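Local coordinates for protein oxidoreductase, iron/ascorbate family (Shewanella oneidensis, PDB 3ON7) that probably acts as an iron(II)-dependent 2-oxoglutarate oxygenase that forms ethylene and also converts L-arginine to guanidine and glutamate semialdehyde, at residues Ala12-Arg17 and Leu121-Thr126; Thr115-Leu120 and Glu142-Ser147; Glu175-Ile180 and Asp267-Glu272; Leu201-Pro204 and Ile210-Asn213. All blocks are in the same frame, centred on the assembly; numbering follows the deposited sequence.

How the interactions relate
From the N terminus, interaction 1 closes a long loop by joining the start of helix 14-25 to the end of helix 103-126. Interaction 2 begins just before it on the same helix and closes a short loop to 142-147. The two therefore cross along the chain, and they touch through L121 and I144. Interaction 3 follows in series. It links the loop 175-180 to the C-terminal helix 266-277. Interaction 4 is nested inside the loop closed by interaction 3 and joins the residues that follow edge strand 200-202 to strand 210-214. L179 and I180 pack on L121, I144 and A117, so the helical layer and the double-stranded beta-helix share one core.

Interaction 1: Ala12-Arg17 and Leu121-Thr126; sequences ADSAKR and LEWIET
A15 and W123 make a helix-helix contact outside the beta core, between the first turn of helix 14-25 and the last turns of helix 103-126. Both helices belong to the helical layer against the large sheet of this 2-oxoglutarate oxygenase fold. The CB of A15 lies over one face of the W123 indole. It stands 3.6 Å from the centroid of the five-membered ring and 17° off the ring normal, a CH-pi contact. The closest ring atom is W123 CD2, 3.4 Å from A15 CB. W123 CG is anti to its carbonyl carbon (chi1 -73°), which swings the indole toward the first helix. The backbone is covered too: A15 CA is 3.5 Å from W123 CE3. V19, one turn further along the first helix, also touches the indole. With an alanine in place of W123, the methyl of A15 would probably lose its flat partner and a gap would open between the helices. D13, just before the helix, is tied to R17 by a salt bridge, R17 NH1 to D13 OD1 at 3.1 Å. S14 OG is hydrogen-bonded back to A11 O, with Y9 O also in range, and S14 OG lies 3.9 Å from W123 CH2.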
loop_
_atom_site.group_PDB
_atom_site.type_symbol
_atom_site.label_atom_id
_atom_site.label_comp_id
_atom_site.label_asym_id
_atom_site.label_seq_id
_atom_site.Cartn_x
_atom_site.Cartn_y
_atom_site.Cartn_z
ATOM N N ALA B 12 -39.664 5.567 25.601
ATOM C CA ALA B 12 -39.878 6.878 24.952
ATOM C C ALA B 12 -38.674 7.804 25.088
ATOM O O ALA B 12 -38.332 8.546 24.149
ATOM C CB ALA B 12 -41.097 7.551 25.532
ATOM N N ASP B 13 -38.027 7.756 26.257
ATOM C CA ASP B 13 -36.834 8.574 26.507
ATOM C C ASP B 13 -35.526 7.891 26.091
ATOM O O ASP B 13 -34.456 8.321 26.491
ATOM C CB ASP B 13 -36.770 9.034 27.985
ATOM C CG ASP B 13 -36.689 7.867 28.997
ATOM O OD1 ASP B 13 -36.895 6.685 28.628
ATOM O OD2 ASP B 13 -36.454 8.151 30.196
ATOM N N SER B 14 -35.594 6.855 25.262
ATOM C CA SER B 14 -34.394 6.073 24.980
ATOM C C SER B 14 -33.344 6.888 24.209
ATOM O O SER B 14 -32.168 6.928 24.580
ATOM C CB SER B 14 -34.753 4.793 24.230
ATOM O OG SER B 14 -35.362 5.079 22.986
ATOM N N ALA B 15 -33.779 7.559 23.156
ATOM C CA ALA B 15 -32.872 8.326 22.331
ATOM C C ALA B 15 -32.056 9.288 23.193
ATOM O O ALA B 15 -30.813 9.286 23.136
ATOM C CB ALA B 15 -33.656 9.075 21.233
ATOM N N LYS B 16 -32.756 10.088 24.001
ATOM C CA LYS B 16 -32.121 11.117 24.831
ATOM C C LYS B 16 -31.109 10.504 25.772
ATOM O O LYS B 16 -29.979 10.994 25.872
ATOM C CB LYS B 16 -33.154 11.939 25.639
ATOM C CG LYS B 16 -32.528 13.061 26.524
ATOM C CD LYS B 16 -33.592 13.871 27.300
ATOM N N ARG B 17 -31.512 9.444 26.468
ATOM C CA ARG B 17 -30.610 8.771 27.431
ATOM C C ARG B 17 -29.433 8.079 26.738
ATOM O O ARG B 17 -28.332 8.026 27.287
ATOM C CB ARG B 17 -31.382 7.762 28.286
ATOM C CG ARG B 17 -32.294 8.395 29.359
ATOM C CD ARG B 17 -33.355 7.421 29.802
ATOM N NE ARG B 17 -32.779 6.154 30.246
ATOM C CZ ARG B 17 -33.354 4.963 30.098
ATOM N NH1 ARG B 17 -34.549 4.832 29.511
ATOM N NH2 ARG B 17 -32.720 3.885 30.532
ATOM N N LEU B 121 -27.261 7.750 14.522
ATOM C CA LEU B 121 -26.556 8.992 14.198
ATOM C C LEU B 121 -27.529 10.184 14.145
ATOM O O LEU B 121 -27.167 11.273 14.558
ATOM C CB LEU B 121 -25.787 8.872 12.894
ATOM C CG LEU B 121 -24.577 7.953 12.958
ATOM C CD1 LEU B 121 -24.262 7.431 11.566
ATOM C CD2 LEU B 121 -23.341 8.663 13.580
ATOM N N GLU B 122 -28.747 9.982 13.634
ATOM C CA GLU B 122 -29.772 11.025 13.696
ATOM C C GLU B 122 -30.000 11.428 15.150
ATOM O O GLU B 122 -30.082 12.625 15.467
ATOM C CB GLU B 122 -31.113 10.559 13.111
ATOM C CG GLU B 122 -31.206 10.565 11.607
ATOM C CD GLU B 122 -32.517 9.961 11.090
ATOM O OE1 GLU B 122 -33.409 9.629 11.904
ATOM O OE2 GLU B 122 -32.646 9.820 9.857
ATOM N N TRP B 123 -30.117 10.426 16.026
ATOM C CA TRP B 123 -30.285 10.674 17.460
ATOM C C TRP B 123 -29.141 11.507 18.011
ATOM O O TRP B 123 -29.359 12.460 18.752
ATOM C CB TRP B 123 -30.370 9.368 18.249
ATOM C CG TRP B 123 -31.653 8.606 18.107
ATOM C CD1 TRP B 123 -32.720 8.897 17.304
ATOM C CD2 TRP B 123 -31.963 7.386 18.759
ATOM N NE1 TRP B 123 -33.696 7.937 17.444
ATOM C CE2 TRP B 123 -33.248 6.990 18.322
ATOM C CE3 TRP B 123 -31.283 6.591 19.689
ATOM C CZ2 TRP B 123 -33.870 5.830 18.789
ATOM C CZ3 TRP B 123 -31.896 5.430 20.147
ATOM C CH2 TRP B 123 -33.182 5.064 19.703
ATOM N N ILE B 124 -27.922 11.154 17.631
ATOM C CA ILE B 124 -26.735 11.862 18.107
ATOM C C ILE B 124 -26.772 13.322 17.673
ATOM O O ILE B 124 -26.468 14.219 18.465
ATOM C CB ILE B 124 -25.444 11.171 17.635
ATOM C CG1 ILE B 124 -25.264 9.826 18.370
ATOM C CG2 ILE B 124 -24.238 12.067 17.866
ATOM C CD1 ILE B 124 -24.259 8.894 17.688
ATOM N N GLU B 125 -27.174 13.565 16.429
ATOM C CA GLU B 125 -27.254 14.931 15.915
ATOM C C GLU B 125 -28.361 15.699 16.628
ATOM O O GLU B 125 -28.122 16.795 17.130
ATOM C CB GLU B 125 -27.474 14.936 14.405
ATOM C CG GLU B 125 -27.234 16.322 13.764
ATOM C CD GLU B 125 -27.087 16.282 12.248
ATOM O OE1 GLU B 125 -26.858 15.192 11.691
ATOM O OE2 GLU B 125 -27.192 17.360 11.617
ATOM N N THR B 126 -29.554 15.106 16.702
ATOM C CA THR B 126 -30.718 15.749 17.309
ATOM C C THR B 126 -30.403 16.261 18.719
ATOM O O THR B 126 -30.697 17.409 19.026
ATOM C CB THR B 126 -31.946 14.785 17.367
ATOM O OG1 THR B 126 -32.499 14.600 16.046
ATOM C CG2 THR B 126 -33.042 15.313 18.353
#

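Interaction 2: Thr115-Leu120 and Glu142-Ser147; sequences TLASEL and EMIANS
I144 meets A117 and S118 in a loose, buried van der Waals contact. It sits where helix 103-126 passes the end of the short helix 140-144, beside the large sheet of the beta core. The touching group is the end methyl of I144. Its CD1 is 4.4 Å from S118 N and 4.5 Å from A117 CB. CG1 of I144 is placed between the backbone N and the carbonyl carbon (chi1 66°), and the chain then runs out roughly extended (chi2 152°) to bring CD1 to the helix. A117 offers its methyl and S118 its backbone. I144 also starts a type II beta turn that ends at S147, closed by S147 N to I144 O at 3.2 Å. N146 takes the left-handed backbone conformation this turn needs in its third position. Around the pair, I144 also touches N114 and L121 of the same long helix, L252 of strand 245-252 and L179. A117 packs on L252 as well. No hydrogen bond or salt bridge crosses between the two segments. With the CD1 methyl alone reaching the helix, the contact rests on burial of apolar surface and is only weakly directional.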
loop_
_atom_site.group_PDB
_atom_site.type_symbol
_atom_site.label_atom_id
_atom_site.label_comp_id
_atom_site.label_asym_id
_atom_site.label_seq_id
_atom_site.Cartn_x
_atom_site.Cartn_y
_atom_site.Cartn_z
ATOM N N THR B 115 -29.002 0.669 8.744
ATOM C CA THR B 115 -30.255 1.392 9.010
ATOM C C THR B 115 -30.341 1.790 10.490
ATOM O O THR B 115 -30.592 2.961 10.790
ATOM C CB THR B 115 -31.509 0.595 8.569
ATOM O OG1 THR B 115 -31.480 0.425 7.145
ATOM C CG2 THR B 115 -32.838 1.317 8.985
ATOM N N LEU B 116 -30.066 0.866 11.412
ATOM C CA LEU B 116 -30.074 1.243 12.838
ATOM C C LEU B 116 -29.003 2.295 13.120
ATOM O O LEU B 116 -29.277 3.275 13.806
ATOM C CB LEU B 116 -29.867 0.031 13.761
ATOM C CG LEU B 116 -29.908 0.217 15.295
ATOM C CD1 LEU B 116 -31.227 0.821 15.760
ATOM C CD2 LEU B 116 -29.652 -1.120 16.029
ATOM N N ALA B 117 -27.798 2.118 12.579
ATOM C CA ALA B 117 -26.701 3.051 12.882
ATOM C C ALA B 117 -27.020 4.456 12.370
ATOM O O ALA B 117 -26.644 5.461 12.962
ATOM C CB ALA B 117 -25.361 2.550 12.307
ATOM N N SER B 118 -27.751 4.495 11.266
ATOM C CA SER B 118 -28.189 5.734 10.660
ATOM C C SER B 118 -29.231 6.428 11.527
ATOM O O SER B 118 -29.167 7.644 11.725
ATOM C CB SER B 118 -28.726 5.444 9.266
ATOM O OG SER B 118 -28.689 6.601 8.466
ATOM N N GLU B 119 -30.177 5.666 12.077
ATOM C CA GLU B 119 -31.131 6.241 13.029
ATOM C C GLU B 119 -30.391 6.742 14.261
ATOM O O GLU B 119 -30.682 7.818 14.761
ATOM C CB GLU B 119 -32.201 5.234 13.453
ATOM C CG GLU B 119 -33.226 5.798 14.470
ATOM C CD GLU B 119 -34.171 4.738 15.053
ATOM O OE1 GLU B 119 -33.901 3.533 14.936
ATOM O OE2 GLU B 119 -35.196 5.114 15.642
ATOM N N LEU B 120 -29.431 5.964 14.746
ATOM C CA LEU B 120 -28.669 6.336 15.938
ATOM C C LEU B 120 -27.842 7.613 15.711
ATOM O O LEU B 120 -27.717 8.460 16.608
ATOM C CB LEU B 120 -27.747 5.190 16.369
ATOM C CG LEU B 120 -28.417 3.875 16.809
ATOM C CD1 LEU B 120 -27.336 2.877 17.243
ATOM C CD2 LEU B 120 -29.466 4.100 17.928
ATOM N N GLU B 142 -25.481 11.139 6.549
ATOM C CA GLU B 142 -25.030 11.248 5.171
ATOM C C GLU B 142 -23.579 10.844 5.027
ATOM O O GLU B 142 -23.175 10.458 3.934
ATOM C CB GLU B 142 -25.204 12.673 4.628
ATOM C CG GLU B 142 -26.559 12.957 4.043
ATOM C CD GLU B 142 -26.665 14.378 3.502
ATOM O OE1 GLU B 142 -25.715 14.844 2.808
ATOM O OE2 GLU B 142 -27.708 15.017 3.789
HETATM N N MSE B 143 -22.815 10.928 6.125
HETATM C CA MSE B 143 -21.395 10.545 6.138
HETATM C C MSE B 143 -21.187 9.068 5.847
HETATM O O MSE B 143 -20.150 8.705 5.318
HETATM C CB MSE B 143 -20.732 10.880 7.497
HETATM C CG MSE B 143 -20.650 12.361 7.805
HETATM SE SE MSE B 143 -19.772 12.789 9.469
HETATM C CE MSE B 143 -19.701 14.727 9.263
ATOM N N ILE B 144 -22.155 8.220 6.208
ATOM C CA ILE B 144 -22.014 6.762 6.061
ATOM C C ILE B 144 -22.930 6.137 4.995
ATOM O O ILE B 144 -22.838 4.932 4.705
ATOM C CB ILE B 144 -22.264 6.019 7.400
ATOM C CG1 ILE B 144 -23.716 6.145 7.872
ATOM C CG2 ILE B 144 -21.312 6.510 8.494
ATOM C CD1 ILE B 144 -24.159 4.936 8.745
ATOM N N ALA B 145 -23.846 6.919 4.439
ATOM C CA ALA B 145 -24.742 6.368 3.414
ATOM C C ALA B 145 -23.898 5.853 2.243
ATOM O O ALA B 145 -23.201 6.624 1.625
ATOM C CB ALA B 145 -25.712 7.430 2.932
ATOM N N ASN B 146 -23.974 4.554 1.965
ATOM C CA ASN B 146 -23.250 3.910 0.855
ATOM C C ASN B 146 -21.760 4.140 0.922
ATOM O O ASN B 146 -21.119 4.372 -0.087
ATOM C CB ASN B 146 -23.817 4.352 -0.501
ATOM C CG ASN B 146 -25.239 3.839 -0.726
ATOM O OD1 ASN B 146 -25.516 2.655 -0.537
ATOM N ND2 ASN B 146 -26.138 4.726 -1.114
ATOM N N SER B 147 -21.225 4.081 2.136
ATOM C CA SER B 147 -19.821 4.248 2.370
ATOM C C SER B 147 -19.076 3.005 1.947
ATOM O O SER B 147 -19.386 1.891 2.384
ATOM C CB SER B 147 -19.525 4.495 3.846
ATOM O OG SER B 147 -18.148 4.288 4.073
#

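Interaction 3: Glu175-Ile180 and Asp267-Glu272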
loop_
_atom_site.group_PDB
_atom_site.type_symbol
_atom_site.label_atom_id
_atom_site.label_comp_id
_atom_site.label_asym_id
_atom_site.label_seq_id
_atom_site.Cartn_x
_atom_site.Cartn_y
_atom_site.Cartn_z
ATOM N N GLU B 175 -8.683 2.001 20.747
ATOM C CA GLU B 175 -9.750 2.859 20.267
ATOM C C GLU B 175 -10.104 2.565 18.820
ATOM O O GLU B 175 -9.283 2.108 18.056
ATOM C CB GLU B 175 -9.351 4.314 20.393
ATOM C CG GLU B 175 -9.214 4.750 21.833
ATOM C CD GLU B 175 -7.816 5.194 22.174
ATOM O OE1 GLU B 175 -6.835 4.501 21.793
ATOM O OE2 GLU B 175 -7.713 6.255 22.819
ATOM N N ASP B 176 -11.354 2.808 18.459
ATOM C CA ASP B 176 -11.761 2.730 17.076
ATOM C C ASP B 176 -11.452 4.049 16.411
ATOM O O ASP B 176 -11.626 5.104 17.006
ATOM C CB ASP B 176 -13.248 2.440 16.975
ATOM C CG ASP B 176 -13.610 1.037 17.482
ATOM O OD1 ASP B 176 -12.687 0.199 17.707
ATOM O OD2 ASP B 176 -14.818 0.796 17.666
ATOM N N ILE B 177 -10.976 3.984 15.173
ATOM C CA ILE B 177 -10.680 5.190 14.417
ATOM C C ILE B 177 -11.892 5.772 13.724
ATOM O O ILE B 177 -11.886 6.938 13.344
ATOM C CB ILE B 177 -9.592 4.915 13.361
ATOM C CG1 ILE B 177 -8.870 6.228 12.997
ATOM C CG2 ILE B 177 -10.169 4.210 12.135
ATOM C CD1 ILE B 177 -7.813 6.063 11.888
ATOM N N ASN B 178 -12.927 4.957 13.530
ATOM C CA ASN B 178 -14.000 5.291 12.589
ATOM C C ASN B 178 -15.074 6.199 13.209
ATOM O O ASN B 178 -14.807 6.877 14.201
ATOM C CB ASN B 178 -14.589 4.002 12.037
ATOM C CG ASN B 178 -14.967 3.040 13.127
ATOM O OD1 ASN B 178 -14.090 2.482 13.765
ATOM N ND2 ASN B 178 -16.258 2.898 13.398
ATOM N N LEU B 179 -16.259 6.267 12.594
ATOM C CA LEU B 179 -17.322 7.172 13.057
ATOM C C LEU B 179 -18.045 6.574 14.237
ATOM O O LEU B 179 -17.935 7.098 15.340
ATOM C CB LEU B 179 -18.295 7.533 11.935
ATOM C CG LEU B 179 -19.087 8.821 12.212
ATOM C CD1 LEU B 179 -18.189 10.041 12.208
ATOM C CD2 LEU B 179 -20.218 8.990 11.210
ATOM N N ILE B 180 -18.795 5.498 14.010
ATOM C CA ILE B 180 -19.315 4.680 15.100
ATOM C C ILE B 180 -19.180 3.213 14.764
ATOM O O ILE B 180 -19.134 2.827 13.594
ATOM C CB ILE B 180 -20.810 4.965 15.479
ATOM C CG1 ILE B 180 -21.755 4.739 14.295
ATOM C CG2 ILE B 180 -20.974 6.382 16.040
ATOM C CD1 ILE B 180 -23.226 4.761 14.694
ATOM N N ASP B 267 -10.057 11.086 5.046
ATOM C CA ASP B 267 -8.893 10.622 4.313
ATOM C C ASP B 267 -7.581 11.185 4.891
ATOM O O ASP B 267 -6.650 10.444 5.122
ATOM C CB ASP B 267 -9.046 11.021 2.839
ATOM C CG ASP B 267 -8.064 10.298 1.920
ATOM O OD1 ASP B 267 -8.084 9.055 1.833
ATOM O OD2 ASP B 267 -7.278 10.994 1.261
ATOM N N SER B 268 -7.501 12.490 5.130
ATOM C CA SER B 268 -6.262 13.066 5.650
ATOM C C SER B 268 -6.043 12.661 7.092
ATOM O O SER B 268 -4.908 12.638 7.555
ATOM C CB SER B 268 -6.235 14.606 5.501
ATOM O OG SER B 268 -7.108 15.247 6.431
ATOM N N TYR B 269 -7.118 12.362 7.814
ATOM C CA TYR B 269 -6.999 11.892 9.182
ATOM C C TYR B 269 -6.366 10.501 9.201
ATOM O O TYR B 269 -5.476 10.229 9.994
ATOM C CB TYR B 269 -8.368 11.853 9.861
ATOM C CG TYR B 269 -8.310 11.585 11.347
ATOM C CD1 TYR B 269 -8.113 12.610 12.247
ATOM C CD2 TYR B 269 -8.435 10.303 11.846
ATOM C CE1 TYR B 269 -8.063 12.366 13.613
ATOM C CE2 TYR B 269 -8.374 10.053 13.199
ATOM C CZ TYR B 269 -8.184 11.086 14.081
ATOM O OH TYR B 269 -8.124 10.832 15.441
ATOM N N LEU B 270 -6.804 9.621 8.307
ATOM C CA LEU B 270 -6.216 8.284 8.224
ATOM C C LEU B 270 -4.730 8.384 7.789
ATOM O O LEU B 270 -3.843 7.790 8.421
ATOM C CB LEU B 270 -6.981 7.446 7.239
ATOM C CG LEU B 270 -6.528 5.996 7.079
ATOM C CD1 LEU B 270 -6.696 5.250 8.406
ATOM C CD2 LEU B 270 -7.373 5.358 5.945
HETATM N N MSE B 271 -4.466 9.166 6.743
HETATM C CA MSE B 271 -3.106 9.296 6.251
HETATM C C MSE B 271 -2.209 9.729 7.419
HETATM O O MSE B 271 -1.125 9.183 7.611
HETATM C CB MSE B 271 -2.996 10.302 5.087
HETATM C CG MSE B 271 -3.533 9.869 3.736
HETATM SE SE MSE B 271 -3.024 8.084 3.106
HETATM C CE MSE B 271 -4.519 7.131 3.729
ATOM N N GLU B 272 -2.681 10.674 8.223
ATOM C CA GLU B 272 -1.896 11.131 9.365
ATOM C C GLU B 272 -1.626 10.006 10.362
ATOM O O GLU B 272 -0.528 9.926 10.946
ATOM C CB GLU B 272 -2.574 12.307 10.047
ATOM C CG GLU B 272 -1.710 12.993 11.087
ATOM C CD GLU B 272 -0.385 13.533 10.512
ATOM O OE1 GLU B 272 -0.343 13.921 9.309
ATOM O OE2 GLU B 272 0.609 13.565 11.281
#
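I177 reaches out of its loop and fits against two neighbouring side chains of helix 266-277, Y269 and L270. It meets each with a different atom. Its CG1 approaches the edge of the Y269 ring, close to the ring plane, and lies 3.9 Å from Y269 CE2. The two side chains slide past each other in opposite directions, and the ring meets I177 with a rim carbon. I177 CD1 goes further and meets the L270 branch CD1 at 3.7 Å. Here the side chains cross at about a right angle. I177 is extended: CG1 is anti to the backbone N (chi1 -156°) and CD1 continues the chain straight (chi2 -177°). This reach spans backbones whose nearest CA atoms, I177 and L270, are 8.2 Å apart. The contact between the segments is apolar throughout.

The site also lies at subunit borders: I177 packs on L277 of the second subunit, E272 forms a salt bridge with R153 of that subunit, and D267 is hydrogen-bonded to the backbone of R63 of the third subunit.

Next to I177 in the loop, D176 is held at OD2 by T181 OG1 and probably by N213 ND2. The donor atoms of H174, D176 and H231 appear to converge on a vacant point, as expected for the two-histidine, one-carboxylate iron site of this family. The C-terminal helix thus packs beside the loop that carries the probable metal ligand of this double-stranded beta-helix.

Interaction 4: Leu201-Pro204 and Ile210-Asn213; sequences LDVP and IIIN
V203 and I211 touch inside the double-stranded beta-helix, between its two sheets. V203 directly follows strand 200-202 at an edge of the smaller sheet, and I211 lies on strand 210-214 of the large one. A single methyl of V203, CG1, does the touching. It is 3.9 Å from I211 CD1 and 3.9 Å from I211 CG2, so it sits against both branches of the isoleucine. With CG1 anti to the backbone N (chi1 -174°), this methyl points across to I211. CG1 of I211 lies beside the backbone N (chi1 -42°), and chi2 of -46° turns CD1 back to lie beside the valine and the carbonyl of P204. Cut back to an alanine, the I211 side chain would keep neither CD1 nor CG2, and V203 CG1 is likely to be left without its neighbours across the sandwich. The second shell holds both residues from the strands. V203 bonds through its backbone to L191, and I211 to L183. L191 also touches both side chains, and V193 adds to the cover of V203. F27 and V29 of strand 27-31 pack on I211. Beyond the valine, P204 O accepts a hydrogen bond from N209 ND2 and stands 4.0 Å from I211 CD1.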
loop_
_atom_site.group_PDB
_atom_site.type_symbol
_atom_site.label_atom_id
_atom_site.label_comp_id
_atom_site.label_asym_id
_atom_site.label_seq_id
_atom_site.Cartn_x
_atom_site.Cartn_y
_atom_site.Cartn_z
ATOM N N LEU B 201 -15.038 -0.298 33.242
ATOM C CA LEU B 201 -16.464 -0.556 33.342
ATOM C C LEU B 201 -16.847 -1.783 32.521
ATOM O O LEU B 201 -16.447 -1.895 31.368
ATOM C CB LEU B 201 -17.269 0.645 32.831
ATOM C CG LEU B 201 -17.071 1.985 33.557
ATOM C CD1 LEU B 201 -17.608 3.144 32.725
ATOM C CD2 LEU B 201 -17.736 1.938 34.930
ATOM N N ASP B 202 -17.630 -2.683 33.118
ATOM C CA ASP B 202 -18.187 -3.841 32.430
ATOM C C ASP B 202 -19.400 -3.443 31.584
ATOM O O ASP B 202 -20.223 -2.629 31.992
ATOM C CB ASP B 202 -18.583 -4.928 33.436
ATOM C CG ASP B 202 -17.369 -5.574 34.123
ATOM O OD1 ASP B 202 -16.445 -6.066 33.420
ATOM O OD2 ASP B 202 -17.341 -5.597 35.371
ATOM N N VAL B 203 -19.481 -4.017 30.390
ATOM C CA VAL B 203 -20.573 -3.761 29.474
ATOM C C VAL B 203 -21.548 -4.925 29.587
ATOM O O VAL B 203 -21.144 -6.072 29.414
ATOM C CB VAL B 203 -20.084 -3.653 28.023
ATOM C CG1 VAL B 203 -21.230 -3.237 27.127
ATOM C CG2 VAL B 203 -18.925 -2.659 27.923
ATOM N N PRO B 204 -22.819 -4.641 29.926
ATOM C CA PRO B 204 -23.830 -5.706 29.977
ATOM C C PRO B 204 -23.961 -6.343 28.604
ATOM O O PRO B 204 -24.272 -5.651 27.646
ATOM C CB PRO B 204 -25.113 -4.974 30.365
ATOM C CG PRO B 204 -24.654 -3.682 30.988
ATOM C CD PRO B 204 -23.330 -3.343 30.410
ATOM N N ILE B 210 -27.163 -4.585 22.017
ATOM C CA ILE B 210 -26.311 -4.107 20.960
ATOM C C ILE B 210 -25.519 -2.926 21.530
ATOM O O ILE B 210 -26.082 -2.047 22.180
ATOM C CB ILE B 210 -27.152 -3.802 19.712
ATOM C CG1 ILE B 210 -26.320 -3.906 18.446
ATOM C CG2 ILE B 210 -27.807 -2.452 19.815
ATOM C CD1 ILE B 210 -27.172 -4.048 17.220
ATOM N N ILE B 211 -24.202 -2.970 21.336
ATOM C CA ILE B 211 -23.261 -2.017 21.947
ATOM C C ILE B 211 -22.785 -1.081 20.871
ATOM O O ILE B 211 -22.400 -1.524 19.787
ATOM C CB ILE B 211 -22.026 -2.733 22.562
ATOM C CG1 ILE B 211 -22.456 -3.998 23.287
ATOM C CG2 ILE B 211 -21.223 -1.794 23.522
ATOM C CD1 ILE B 211 -23.656 -3.831 24.193
ATOM N N ILE B 212 -22.852 0.211 21.145
ATOM C CA ILE B 212 -22.482 1.216 20.172
ATOM C C ILE B 212 -21.464 2.147 20.780
ATOM O O ILE B 212 -21.649 2.627 21.901
ATOM C CB ILE B 212 -23.706 2.019 19.720
ATOM C CG1 ILE B 212 -24.722 1.085 19.037
ATOM C CG2 ILE B 212 -23.308 3.145 18.762
ATOM C CD1 ILE B 212 -25.862 0.714 19.916
ATOM N N ASN B 213 -20.387 2.418 20.040
ATOM C CA ASN B 213 -19.362 3.312 20.538
ATOM C C ASN B 213 -18.890 4.350 19.513
ATOM O O ASN B 213 -18.910 4.114 18.304
ATOM C CB ASN B 213 -18.215 2.513 21.149
ATOM C CG ASN B 213 -17.341 1.822 20.113
ATOM O OD1 ASN B 213 -17.669 0.742 19.594
ATOM N ND2 ASN B 213 -16.189 2.421 19.838
#